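Pyruvate kinase (Pyrobaculum aerophilum, PDB 3QTG) catalyses the last step of glycolysis, passing the phosphoryl group of phosphoenolpyruvate to ADP to yield pyruvate and ATP. Local coordinates at residues R31-E34 with L35-F38; A334-W337 with L338-L342; F59-E62 with A63-Y67; N405-V408 with A409-L412; Q289-D292 with S293-S296. All blocks are in the same frame, centred on the assembly; numbering follows the deposited sequence. Where two conformers were deposited one is given.

How the interactions relate
Along the chain the contacts run in series as interactions 1, 3, 5, 2 and 4. Each closes no more than a local turn, so none nests in or crosses another; their ties are made in space. Residues 31-38 and 59-67 lie on successive outer helices of the TIM barrel and touch through Ile-36 and Tyr-67. Phe-38 of interaction 1 also packs on Val-335 of interaction 2. Interaction 5, in the loop after barrel strand 284-287, meets helix 331-343 of interaction 2 through Leu-291 and Met-294. Interaction 4 belongs to the C-terminal alpha/beta domain, where Arg-410 comes up beside Arg-65 of interaction 3; Glu-68 forms salt bridges with both arginines, joining domain to barrel.

Interaction 1. Residues R31-E34 with L35-F38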
loop_
_atom_site.group_PDB
_atom_site.type_symbol
_atom_site.label_atom_id
_atom_site.label_comp_id
_atom_site.label_asym_id
_atom_site.label_seq_id
_atom_site.Cartn_x
_atom_site.Cartn_y
_atom_site.Cartn_z
ATOM N N ARG A 31 48.863 -0.844 -27.285
ATOM C CA ARG A 31 48.871 -1.140 -28.715
ATOM C C ARG A 31 47.543 -0.685 -29.326
ATOM O O ARG A 31 46.493 -0.856 -28.697
ATOM C CB ARG A 31 49.034 -2.652 -28.895
ATOM C CG ARG A 31 49.539 -3.129 -30.256
ATOM C CD ARG A 31 49.801 -4.648 -30.261
ATOM N NE ARG A 31 50.338 -5.127 -28.983
ATOM C CZ ARG A 31 49.682 -5.933 -28.146
ATOM N NH1 ARG A 31 48.463 -6.373 -28.462
ATOM N NH2 ARG A 31 50.245 -6.309 -26.996
ATOM N N PRO A 32 47.571 -0.114 -30.553
ATOM C CA PRO A 32 46.325 0.360 -31.187
ATOM C C PRO A 32 45.160 -0.629 -31.055
ATOM O O PRO A 32 43.981 -0.225 -31.067
ATOM C CB PRO A 32 46.718 0.501 -32.659
ATOM C CG PRO A 32 48.186 0.820 -32.620
ATOM C CD PRO A 32 48.753 0.118 -31.415
ATOM N N ASP A 33 45.503 -1.909 -30.914
ATOM C CA ASP A 33 44.526 -2.979 -30.861
ATOM C C ASP A 33 44.080 -3.301 -29.437
ATOM O O ASP A 33 42.941 -3.718 -29.223
ATOM C CB ASP A 33 45.076 -4.229 -31.537
ATOM C CG ASP A 33 44.172 -4.723 -32.646
ATOM O OD1 ASP A 33 42.957 -4.917 -32.397
ATOM O OD2 ASP A 33 44.671 -4.906 -33.779
ATOM N N GLU A 34 44.988 -3.126 -28.477
ATOM C CA GLU A 34 44.654 -3.240 -27.057
ATOM C C GLU A 34 43.719 -2.111 -26.657
ATOM O O GLU A 34 42.800 -2.315 -25.871
ATOM C CB GLU A 34 45.923 -3.123 -26.191
ATOM C CG GLU A 34 46.903 -4.302 -26.210
ATOM C CD GLU A 34 48.144 -4.052 -25.334
ATOM O OE1 GLU A 34 48.977 -3.190 -25.693
ATOM O OE2 GLU A 34 48.287 -4.716 -24.282
ATOM N N LEU A 35 43.961 -0.929 -27.228
ATOM C CA LEU A 35 43.156 0.259 -26.965
ATOM C C LEU A 35 41.700 0.060 -27.388
ATOM O O LEU A 35 40.781 0.414 -26.643
ATOM C CB LEU A 35 43.761 1.494 -27.641
ATOM C CG LEU A 35 43.098 2.844 -27.327
ATOM C CD1 LEU A 35 43.210 3.202 -25.844
ATOM C CD2 LEU A 35 43.679 3.951 -28.213
ATOM N N ILE A 36 41.494 -0.521 -28.568
ATOM C CA ILE A 36 40.144 -0.811 -29.061
ATOM C C ILE A 36 39.374 -1.691 -28.067
ATOM O O ILE A 36 38.246 -1.367 -27.688
ATOM C CB ILE A 36 40.159 -1.482 -30.467
ATOM C CG1 ILE A 36 40.631 -0.486 -31.537
ATOM C CG2 ILE A 36 38.780 -2.044 -30.814
ATOM C CD1 ILE A 36 40.777 -1.082 -32.930
ATOM N N LYS A 37 39.994 -2.794 -27.650
ATOM C CA LYS A 37 39.365 -3.743 -26.734
ATOM C C LYS A 37 39.086 -3.131 -25.349
ATOM O O LYS A 37 38.190 -3.581 -24.644
ATOM C CB LYS A 37 40.199 -5.033 -26.622
ATOM C CG LYS A 37 40.139 -5.930 -27.866
ATOM C CD LYS A 37 38.745 -6.561 -28.076
ATOM C CE LYS A 37 38.671 -7.463 -29.341
ATOM N NZ LYS A 37 38.389 -6.707 -30.600
ATOM N N PHE A 38 39.859 -2.104 -24.993
ATOM C CA PHE A 38 39.702 -1.366 -23.735
ATOM C C PHE A 38 38.493 -0.407 -23.781
ATOM O O PHE A 38 37.653 -0.386 -22.859
ATOM C CB PHE A 38 40.996 -0.594 -23.433
ATOM C CG PHE A 38 40.962 0.186 -22.152
ATOM C CD1 PHE A 38 41.291 -0.423 -20.948
ATOM C CD2 PHE A 38 40.623 1.533 -22.152
ATOM C CE1 PHE A 38 41.268 0.283 -19.757
ATOM C CE2 PHE A 38 40.596 2.252 -20.963
ATOM C CZ PHE A 38 40.923 1.621 -19.756
#
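Leu-35 N donates to Arg-31 O at 2.9 Å, with an N-H...O angle of 165° and the donor nearly along the C=O axis. This bond starts the i to i+4 ladder. Two further rungs are poorer: Lys-37 N to Asp-33 O is a weak hydrogen bond of 3.5 Å, and Phe-38 N reaches Glu-34 O at 3.1 Å with a bent angle of 135°. Side chains fold back over carbonyls of the preceding turn. Ile-36 carries CG1 anti to its own carbonyl carbon (chi1 -69°), which lays that branch beside the preceding residues, CG1 lying 3.4 Å from Pro-32 O. Lys-37 CG rests in the same manner 3.8 Å from Asp-33 O, while the ammonium NZ and Asp-33 OD1 stay 5.2 Å apart, too far for contact, though the opposite charges may attract weakly. Phe-38 CB approaches Glu-34 O to 3.5 Å, and its ring leads off the other way. The segment is the opening of helix 32-39, which lies in the beta-alpha-beta crossover between barrel strands 18-22 and 44-48. At this helix start Glu-34 turns its carboxylate back, and in the conformer described OE1 accepts from Arg-31 N on the anti side of the carboxylate. The carboxyl carbon also sits over one face of the Arg-31 guanidinium, toward its rim; NH2 and OE1 form a long salt bridge of 3.6 Å with the oxygen well out of the guanidinium plane, so the attraction is probably one of charge alone. Phe-38, the buried residue of the segment, is set against Pro-331 and Val-335 of helix 331-343.

Interaction 2. Residues A334-W337 with L338-L342; sequences AVSW and LSRIL
The guanidinium of Arg-340 lies flat on the indole of Trp-337, their centres 4.1 Å apart and the planes only 6° from parallel. This cation-pi stack spans one turn of helix 331-343. CG of Arg-340 stands anti to the backbone N (chi1 -171°), and a bend at chi3 (-36°) swings the charged group over the ring; CD adds a CH-pi contact 4.2 Å from the centroid of the six-membered ring. At the guanidinium edge, near its plane, NH2 comes within 3.5 Å of Ser-336 OG. Arg-340 and Ser-336 are partly exposed and make up the looser side. On the tight, buried side Ile-341 CG1 lies 3.2 Å from Trp-337 O and packs on the indole edge at CE3, 4.2 Å from that same CG1. Without the indole, as with an alanine here, the Arg-340 guanidinium is likely to lose its flat support and turn more freely. Leu-263 and Asp-264 of a neighbouring subunit pack on Trp-337 and Arg-340 respectively, placing the stack at a subunit boundary. Inward, Leu-338 and Ile-341 meet Val-308 of helix 302-313, and Val-335 and Leu-338 lie over strands 318-321 and 18-22, where the eighth barrel strand closes against the first.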
loop_
_atom_site.group_PDB
_atom_site.type_symbol
_atom_site.label_atom_id
_atom_site.label_comp_id
_atom_site.label_asym_id
_atom_site.label_seq_id
_atom_site.Cartn_x
_atom_site.Cartn_y
_atom_site.Cartn_z
ATOM N N ALA A 334 41.099 -4.972 -15.791
ATOM C CA ALA A 334 40.315 -4.178 -14.849
ATOM C C ALA A 334 38.953 -3.782 -15.420
ATOM O O ALA A 334 37.941 -4.033 -14.775
ATOM C CB ALA A 334 41.096 -2.960 -14.380
ATOM N N VAL A 335 38.922 -3.217 -16.632
ATOM C CA VAL A 335 37.644 -2.882 -17.284
ATOM C C VAL A 335 36.847 -4.110 -17.709
ATOM O O VAL A 335 35.603 -4.085 -17.747
ATOM C CB VAL A 335 37.786 -1.883 -18.472
ATOM C CG1 VAL A 335 38.349 -0.544 -17.986
ATOM C CG2 VAL A 335 38.612 -2.459 -19.626
ATOM N N SER A 336 37.568 -5.185 -18.020
ATOM C CA SER A 336 36.949 -6.428 -18.433
ATOM C C SER A 336 36.214 -7.050 -17.247
ATOM O O SER A 336 35.059 -7.432 -17.377
ATOM C CB SER A 336 38.002 -7.373 -19.016
ATOM O OG SER A 336 37.408 -8.569 -19.481
ATOM N N TRP A 337 36.866 -7.104 -16.088
ATOM C CA TRP A 337 36.232 -7.581 -14.854
ATOM C C TRP A 337 35.088 -6.695 -14.341
ATOM O O TRP A 337 34.085 -7.214 -13.851
ATOM C CB TRP A 337 37.271 -7.803 -13.765
ATOM C CG TRP A 337 37.798 -9.191 -13.781
ATOM C CD1 TRP A 337 38.992 -9.618 -14.309
ATOM C CD2 TRP A 337 37.148 -10.356 -13.270
ATOM N NE1 TRP A 337 39.122 -10.967 -14.144
ATOM C CE2 TRP A 337 38.008 -11.453 -13.512
ATOM C CE3 TRP A 337 35.927 -10.581 -12.617
ATOM C CZ2 TRP A 337 37.687 -12.762 -13.126
ATOM C CZ3 TRP A 337 35.600 -11.887 -12.239
ATOM C CH2 TRP A 337 36.480 -12.959 -12.496
ATOM N N LEU A 338 35.235 -5.372 -14.468
ATOM C CA LEU A 338 34.138 -4.439 -14.156
ATOM C C LEU A 338 32.839 -4.783 -14.911
ATOM O O LEU A 338 31.768 -4.958 -14.312
ATOM C CB LEU A 338 34.539 -2.990 -14.456
ATOM C CG LEU A 338 33.467 -1.985 -14.022
ATOM C CD1 LEU A 338 33.062 -2.182 -12.524
ATOM C CD2 LEU A 338 33.898 -0.542 -14.294
ATOM N N SER A 339 32.972 -4.890 -16.227
ATOM C CA SER A 339 31.868 -5.135 -17.147
ATOM C C SER A 339 31.231 -6.508 -16.939
ATOM O O SER A 339 30.004 -6.652 -16.987
ATOM C CB SER A 339 32.397 -5.001 -18.580
ATOM O OG SER A 339 31.349 -4.848 -19.496
ATOM N N ARG A 340 32.080 -7.507 -16.713
ATOM C CA ARG A 340 31.656 -8.871 -16.428
ATOM C C ARG A 340 30.814 -8.948 -15.139
ATOM O O ARG A 340 29.746 -9.553 -15.139
ATOM C CB ARG A 340 32.893 -9.759 -16.311
ATOM C CG ARG A 340 32.610 -11.240 -16.234
ATOM C CD ARG A 340 33.903 -12.019 -15.961
ATOM N NE ARG A 340 35.076 -11.431 -16.627
ATOM C CZ ARG A 340 36.190 -12.103 -16.922
ATOM N NH1 ARG A 340 36.283 -13.397 -16.614
ATOM N NH2 ARG A 340 37.209 -11.486 -17.531
ATOM N N ILE A 341 31.297 -8.338 -14.054
ATOM C CA ILE A 341 30.547 -8.284 -12.777
ATOM C C ILE A 341 29.182 -7.631 -12.943
ATOM O O ILE A 341 28.199 -8.096 -12.377
ATOM C CB ILE A 341 31.323 -7.545 -11.646
ATOM C CG1 ILE A 341 32.604 -8.314 -11.272
ATOM C CG2 ILE A 341 30.399 -7.329 -10.389
ATOM C CD1 ILE A 341 33.656 -7.487 -10.532
ATOM N N LEU A 342 29.136 -6.549 -13.716
ATOM C CA LEU A 342 27.904 -5.793 -13.931
ATOM C C LEU A 342 26.840 -6.616 -14.655
ATOM O O LEU A 342 25.640 -6.505 -14.360
ATOM C CB LEU A 342 28.185 -4.469 -14.668
ATOM C CG LEU A 342 29.024 -3.449 -13.881
ATOM C CD1 LEU A 342 29.242 -2.138 -14.647
ATOM C CD2 LEU A 342 28.433 -3.187 -12.516
#

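Interaction 3. Residues F59-E62 with A63-Y67; sequences FRIE and AVRSY
Arg-65 holds CG anti to its carbonyl carbon (chi1 -67°), which lays this methylene back along the previous turn, 3.4 Å from Ile-61 O; a bend at chi2 (-52°) then carries the chain off the helix. Val-64 does likewise with one branch: its CG2, beside the backbone N, lies 3.3 Å from Arg-60 O. Aliphatic contact between the turns is slight, Ile-61 CG2 standing 4.2 Å from Arg-65 CG. Beneath these side chains runs a regular alpha-helical ladder. Arg-65 N donates to Ile-61 O at 2.9 Å and Ser-66 N to Glu-62 O at 2.9 Å, while Ala-63 N reaches Phe-59 O at 3.1 Å from above the carbonyl plane. The helix, 54-71, is the crossover of the beta-alpha-beta unit between barrel strands 44-48 and 76-80. Ile-61 and Val-64 form its inner face, against Ile-47, Val-45 and Val-77, whereas Glu-62 and Ser-66 are on the exposed face. The two arginines spend their charges outside the turn. Arg-60 makes a salt bridge with Asp-28; Arg-65 makes salt bridges with Glu-68 and Asp-198 and also donates to the carbonyls of Asn-196 and Leu-75. Within the turn the contact is backbone bonding plus aliphatic carbons laid against carbonyl oxygens, and the acidic partners of Arg-65 probably offset the nearby like charge of Arg-410.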
loop_
_atom_site.group_PDB
_atom_site.type_symbol
_atom_site.label_atom_id
_atom_site.label_comp_id
_atom_site.label_asym_id
_atom_site.label_seq_id
_atom_site.Cartn_x
_atom_site.Cartn_y
_atom_site.Cartn_z
ATOM N N PHE A 59 45.834 14.717 -26.597
ATOM C CA PHE A 59 46.115 13.442 -27.279
ATOM C C PHE A 59 45.210 12.286 -26.830
ATOM O O PHE A 59 44.857 11.425 -27.640
ATOM C CB PHE A 59 47.613 13.085 -27.128
ATOM C CG PHE A 59 47.888 11.621 -26.821
ATOM C CD1 PHE A 59 48.094 11.196 -25.504
ATOM C CD2 PHE A 59 47.973 10.673 -27.845
ATOM C CE1 PHE A 59 48.354 9.852 -25.206
ATOM C CE2 PHE A 59 48.228 9.317 -27.559
ATOM C CZ PHE A 59 48.417 8.909 -26.233
ATOM N N ARG A 60 44.852 12.257 -25.545
ATOM C CA ARG A 60 43.957 11.218 -25.017
ATOM C C ARG A 60 42.530 11.404 -25.557
ATOM O O ARG A 60 41.904 10.458 -26.045
ATOM C CB ARG A 60 43.980 11.199 -23.483
ATOM C CG ARG A 60 45.259 10.589 -22.890
ATOM C CD ARG A 60 45.474 10.970 -21.432
ATOM N NE ARG A 60 46.752 10.466 -20.906
ATOM C CZ ARG A 60 47.269 10.798 -19.726
ATOM N NH1 ARG A 60 46.628 11.627 -18.917
ATOM N NH2 ARG A 60 48.431 10.290 -19.335
ATOM N N ILE A 61 42.041 12.638 -25.484
ATOM C CA ILE A 61 40.750 13.004 -26.038
ATOM C C ILE A 61 40.672 12.683 -27.530
ATOM O O ILE A 61 39.682 12.098 -27.979
ATOM C CB ILE A 61 40.414 14.485 -25.749
ATOM C CG1 ILE A 61 40.199 14.671 -24.239
ATOM C CG2 ILE A 61 39.208 14.951 -26.592
ATOM C CD1 ILE A 61 39.607 16.009 -23.807
ATOM N N GLU A 62 41.717 13.032 -28.286
ATOM C CA GLU A 62 41.786 12.698 -29.727
ATOM C C GLU A 62 41.670 11.193 -30.005
ATOM O O GLU A 62 40.977 10.779 -30.927
ATOM C CB GLU A 62 43.072 13.259 -30.371
ATOM C CG GLU A 62 42.962 14.703 -30.872
ATOM C CD GLU A 62 44.329 15.355 -31.078
ATOM O OE1 GLU A 62 45.149 15.322 -30.137
ATOM O OE2 GLU A 62 44.591 15.908 -32.174
ATOM N N ALA A 63 42.359 10.379 -29.214
ATOM C CA ALA A 63 42.265 8.923 -29.337
ATOM C C ALA A 63 40.850 8.408 -29.000
ATOM O O ALA A 63 40.347 7.450 -29.612
ATOM C CB ALA A 63 43.300 8.256 -28.439
ATOM N N VAL A 64 40.215 9.059 -28.027
ATOM C CA VAL A 64 38.843 8.722 -27.634
ATOM C C VAL A 64 37.867 9.030 -28.777
ATOM O O VAL A 64 37.059 8.177 -29.154
ATOM C CB VAL A 64 38.454 9.464 -26.319
ATOM C CG1 VAL A 64 36.919 9.520 -26.107
ATOM C CG2 VAL A 64 39.184 8.828 -25.132
ATOM N N ARG A 65 37.978 10.239 -29.336
ATOM C CA ARG A 65 37.066 10.717 -30.393
ATOM C C ARG A 65 37.284 9.982 -31.707
ATOM O O ARG A 65 36.347 9.804 -32.497
ATOM C CB ARG A 65 37.211 12.226 -30.608
ATOM C CG ARG A 65 36.734 13.066 -29.427
ATOM C CD ARG A 65 35.303 12.683 -28.976
ATOM N NE ARG A 65 34.907 13.514 -27.842
ATOM C CZ ARG A 65 34.023 13.182 -26.904
ATOM N NH1 ARG A 65 33.402 12.002 -26.917
ATOM N NH2 ARG A 65 33.769 14.048 -25.936
ATOM N N SER A 66 38.520 9.542 -31.911
ATOM C CA SER A 66 38.892 8.747 -33.074
ATOM C C SER A 66 38.214 7.370 -32.997
ATOM O O SER A 66 37.651 6.885 -33.973
ATOM C CB SER A 66 40.421 8.630 -33.149
ATOM O OG SER A 66 40.813 7.718 -34.155
ATOM N N TYR A 67 38.257 6.767 -31.814
ATOM C CA TYR A 67 37.606 5.481 -31.557
ATOM C C TYR A 67 36.095 5.604 -31.722
ATOM O O TYR A 67 35.453 4.756 -32.347
ATOM C CB TYR A 67 37.938 4.993 -30.142
ATOM C CG TYR A 67 36.988 3.907 -29.676
ATOM C CD1 TYR A 67 37.254 2.565 -29.952
ATOM C CD2 TYR A 67 35.810 4.226 -28.992
ATOM C CE1 TYR A 67 36.383 1.575 -29.544
ATOM C CE2 TYR A 67 34.926 3.243 -28.589
ATOM C CZ TYR A 67 35.218 1.926 -28.864
ATOM O OH TYR A 67 34.353 0.945 -28.495
#

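Interaction 4. Residues N405-V408 with A409-L412; sequences NVRV and ARSL
Val-406 and Arg-410 meet one turn apart on helix 406-412, the crossover of the beta-alpha-beta unit between strands 399-403 and 418-422 of the C-terminal alpha/beta domain. Of the packing contacts, CG2 of Val-406 lies over one face of the Arg-410 guanidinium, 3.6 Å above its plane and shifted toward the rim. With CG anti to its carbonyl carbon (chi1 -73°), Arg-410 first runs past Val-406 O and then extends to that methyl. The apolar pair Val-408 and Leu-412 run alongside each other, CG1 to CD1 3.8 Å, and Leu-412 goes on to meet Val-401 and Leu-418 of the sheet. The hydrogen bonds are those of a short helix: Ala-409 N to Asn-405 O and Arg-410 N to Val-406 O are both 3.1 Å. Asn-405 is the N-cap, and in one of its two conformers OD1 accepts from Arg-407 N at 3.0 Å, the donor standing 56° out of the amide plane. As for charge, Arg-407 pairs with Asp-195 and Arg-410 with Glu-68, so both salt bridges lead to the barrel domain. Leu-412 CG lies 3.2 Å from Val-408 O.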
loop_
_atom_site.group_PDB
_atom_site.type_symbol
_atom_site.label_atom_id
_atom_site.label_comp_id
_atom_site.label_asym_id
_atom_site.label_seq_id
_atom_site.Cartn_x
_atom_site.Cartn_y
_atom_site.Cartn_z
ATOM N N ASN A 405 21.996 15.730 -31.806
ATOM C CA ASN A 405 23.173 16.412 -31.291
ATOM C C ASN A 405 24.152 15.380 -30.748
ATOM O O ASN A 405 23.832 14.620 -29.823
ATOM C CB ASN A 405 22.770 17.421 -30.205
ATOM C CG ASN A 405 23.937 18.294 -29.725
ATOM O OD1 ASN A 405 25.095 18.132 -30.140
ATOM N ND2 ASN A 405 23.625 19.234 -28.847
ATOM N N VAL A 406 25.341 15.342 -31.340
ATOM C CA VAL A 406 26.374 14.385 -30.934
ATOM C C VAL A 406 26.857 14.669 -29.509
ATOM O O VAL A 406 27.156 13.748 -28.759
ATOM C CB VAL A 406 27.549 14.321 -31.968
ATOM C CG1 VAL A 406 28.340 15.621 -31.994
ATOM C CG2 VAL A 406 28.462 13.127 -31.685
ATOM N N ARG A 407 26.886 15.943 -29.131
ATOM C CA ARG A 407 27.258 16.332 -27.773
ATOM C C ARG A 407 26.250 15.857 -26.700
ATOM O O ARG A 407 26.639 15.544 -25.570
ATOM C CB ARG A 407 27.508 17.837 -27.685
ATOM C CG ARG A 407 28.764 18.261 -28.424
ATOM C CD ARG A 407 28.944 19.781 -28.447
ATOM N NE ARG A 407 29.495 20.257 -27.175
ATOM C CZ ARG A 407 29.893 21.505 -26.930
ATOM N NH1 ARG A 407 29.807 22.451 -27.869
ATOM N NH2 ARG A 407 30.375 21.810 -25.733
ATOM N N VAL A 408 24.970 15.819 -27.053
ATOM C CA VAL A 408 23.948 15.213 -26.186
ATOM C C VAL A 408 24.155 13.691 -26.064
ATOM O O VAL A 408 24.134 13.136 -24.958
ATOM C CB VAL A 408 22.484 15.558 -26.657
ATOM C CG1 VAL A 408 21.460 14.827 -25.803
ATOM C CG2 VAL A 408 22.220 17.072 -26.583
ATOM N N ALA A 409 24.402 13.016 -27.186
ATOM C CA ALA A 409 24.668 11.575 -27.140
ATOM C C ALA A 409 25.808 11.225 -26.176
ATOM O O ALA A 409 25.711 10.265 -25.420
ATOM C CB ALA A 409 24.952 11.017 -28.541
ATOM N N ARG A 410 26.884 12.009 -26.227
ATOM C CA ARG A 410 28.038 11.806 -25.364
ATOM C C ARG A 410 27.714 12.015 -23.886
ATOM O O ARG A 410 28.218 11.310 -23.034
ATOM C CB ARG A 410 29.154 12.755 -25.784
ATOM C CG ARG A 410 29.836 12.362 -27.089
ATOM C CD ARG A 410 30.605 13.549 -27.656
ATOM N NE ARG A 410 31.217 13.237 -28.936
ATOM C CZ ARG A 410 31.812 14.132 -29.734
ATOM N NH1 ARG A 410 31.890 15.422 -29.393
ATOM N NH2 ARG A 410 32.326 13.736 -30.888
ATOM N N SER A 411 26.901 13.020 -23.590
ATOM C CA SER A 411 26.516 13.330 -22.230
ATOM C C SER A 411 25.756 12.142 -21.609
ATOM O O SER A 411 26.016 11.752 -20.467
ATOM C CB SER A 411 25.635 14.580 -22.256
ATOM O OG SER A 411 25.588 15.217 -21.001
ATOM N N LEU A 412 24.861 11.543 -22.394
ATOM C CA LEU A 412 23.922 10.516 -21.912
ATOM C C LEU A 412 24.573 9.134 -21.779
ATOM O O LEU A 412 24.024 8.225 -21.164
ATOM C CB LEU A 412 22.709 10.445 -22.850
ATOM C CG LEU A 412 21.935 11.743 -23.023
ATOM C CD1 LEU A 412 20.781 11.516 -23.987
ATOM C CD2 LEU A 412 21.438 12.282 -21.664
#

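Interaction 5. Residues Q289-D292 with S293-S296; sequences QLLD and SMQS
Leu-291 and Met-294 extend together in one direction, as do Asp-292 and Gln-295, the two pairs being set on a 3-10 turn in the loop between strand 284-287, the seventh of the TIM barrel, and helix 302-313. In the apolar pair the thioether runs alongside the leucine: Met-294 SD is 4.0 Å from Leu-291 CB and 4.1 Å from Leu-291 CD1. Met-294 keeps CG anti to its carbonyl carbon (chi1 -69°), which starts the chain along Leu-291, and the turn at chi3 then takes the terminal methyl to Trp-337 of helix 331-343. In the polar pair the carboxylate and the amide are not coplanar but turned by 61°, and Gln-295 NE2 stands 3.3 Å from Asp-292 OD1. The Gln-295 chain extends beyond CG, which itself lies over Asp-292 O. Two i to i+3 bonds join the halves of the turn: Met-294 N to Leu-291 O at 2.9 Å, and Gln-295 N to Asp-292 O at 3.2 Å, the latter nearly straight at 174°. Were a serine to stand in for Met-294, a gap is likely to open between Leu-291 and the Trp-337 ring, both of which the thioether chain now touches. Ser-293 OG is hydrogen-bonded to Glu-304, fixing the turn to helix 302-313, while Glu-324 accepts from the backbone N of Leu-290 and of Leu-291. Thr-288, probably a substrate-binding residue as in relatives, directly precedes this segment, and its side chain is about 7 Å from that of Asp-292. Beside its bonded N, Met-294 CB comes to 3.1 Å from Leu-291 O.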
loop_
_atom_site.group_PDB
_atom_site.type_symbol
_atom_site.label_atom_id
_atom_site.label_comp_id
_atom_site.label_asym_id
_atom_site.label_seq_id
_atom_site.Cartn_x
_atom_site.Cartn_y
_atom_site.Cartn_z
ATOM N N GLN A 289 38.742 2.868 -5.534
ATOM C CA GLN A 289 38.705 1.736 -4.609
ATOM C C GLN A 289 37.600 0.740 -4.967
ATOM O O GLN A 289 36.865 0.255 -4.080
ATOM C CB GLN A 289 38.469 2.219 -3.166
ATOM C CG GLN A 289 39.443 3.267 -2.651
ATOM C CD GLN A 289 40.658 2.659 -2.024
ATOM O OE1 GLN A 289 40.617 1.531 -1.505
ATOM N NE2 GLN A 289 41.767 3.399 -2.057
ATOM N N LEU A 290 37.456 0.457 -6.256
ATOM C CA LEU A 290 36.504 -0.557 -6.677
ATOM C C LEU A 290 37.210 -1.879 -6.962
ATOM O O LEU A 290 36.779 -2.932 -6.489
ATOM C CB LEU A 290 35.674 -0.065 -7.875
ATOM C CG LEU A 290 34.714 1.091 -7.568
ATOM C CD1 LEU A 290 34.318 1.792 -8.835
ATOM C CD2 LEU A 290 33.475 0.665 -6.740
ATOM N N LEU A 291 38.287 -1.817 -7.752
ATOM C CA LEU A 291 39.048 -3.004 -8.140
ATOM C C LEU A 291 40.524 -2.763 -7.857
ATOM O O LEU A 291 41.408 -3.082 -8.660
ATOM C CB LEU A 291 38.796 -3.362 -9.614
ATOM C CG LEU A 291 37.347 -3.699 -10.015
ATOM C CD1 LEU A 291 37.202 -3.842 -11.525
ATOM C CD2 LEU A 291 36.859 -4.971 -9.316
ATOM N N ASP A 292 40.775 -2.203 -6.680
ATOM C CA ASP A 292 42.091 -1.721 -6.313
ATOM C C ASP A 292 43.220 -2.767 -6.377
ATOM O O ASP A 292 44.307 -2.462 -6.868
ATOM C CB ASP A 292 42.048 -1.041 -4.949
ATOM C CG ASP A 292 42.904 0.201 -4.910
ATOM O OD1 ASP A 292 42.737 1.070 -5.807
ATOM O OD2 ASP A 292 43.756 0.294 -3.993
ATOM N N SER A 293 42.961 -3.990 -5.906
ATOM C CA SER A 293 43.972 -5.046 -5.953
ATOM C C SER A 293 44.465 -5.305 -7.385
ATOM O O SER A 293 45.548 -5.864 -7.589
ATOM C CB SER A 293 43.447 -6.344 -5.334
ATOM O OG SER A 293 42.613 -7.029 -6.252
ATOM N N MET A 294 43.684 -4.875 -8.370
ATOM C CA MET A 294 43.978 -5.179 -9.772
ATOM C C MET A 294 45.104 -4.342 -10.391
ATOM O O MET A 294 45.482 -4.562 -11.545
ATOM C CB MET A 294 42.711 -5.105 -10.620
ATOM C CG MET A 294 41.733 -6.221 -10.325
ATOM S SD MET A 294 40.494 -6.362 -11.619
ATOM C CE MET A 294 41.438 -7.166 -12.916
ATOM N N GLN A 295 45.626 -3.392 -9.625
ATOM C CA GLN A 295 46.851 -2.683 -9.994
ATOM C C GLN A 295 48.025 -3.671 -10.106
ATOM O O GLN A 295 48.935 -3.467 -10.917
ATOM C CB GLN A 295 47.184 -1.586 -8.972
ATOM C CG GLN A 295 46.177 -0.452 -8.921
ATOM C CD GLN A 295 46.582 0.625 -7.941
ATOM O OE1 GLN A 295 47.493 1.407 -8.210
ATOM N NE2 GLN A 295 45.895 0.685 -6.801
ATOM N N SER A 296 47.956 -4.756 -9.327
ATOM C CA SER A 296 49.016 -5.764 -9.252
ATOM C C SER A 296 48.599 -7.145 -9.707
ATOM O O SER A 296 49.432 -8.031 -9.811
ATOM C CB SER A 296 49.531 -5.876 -7.818
ATOM O OG SER A 296 50.154 -4.670 -7.443
#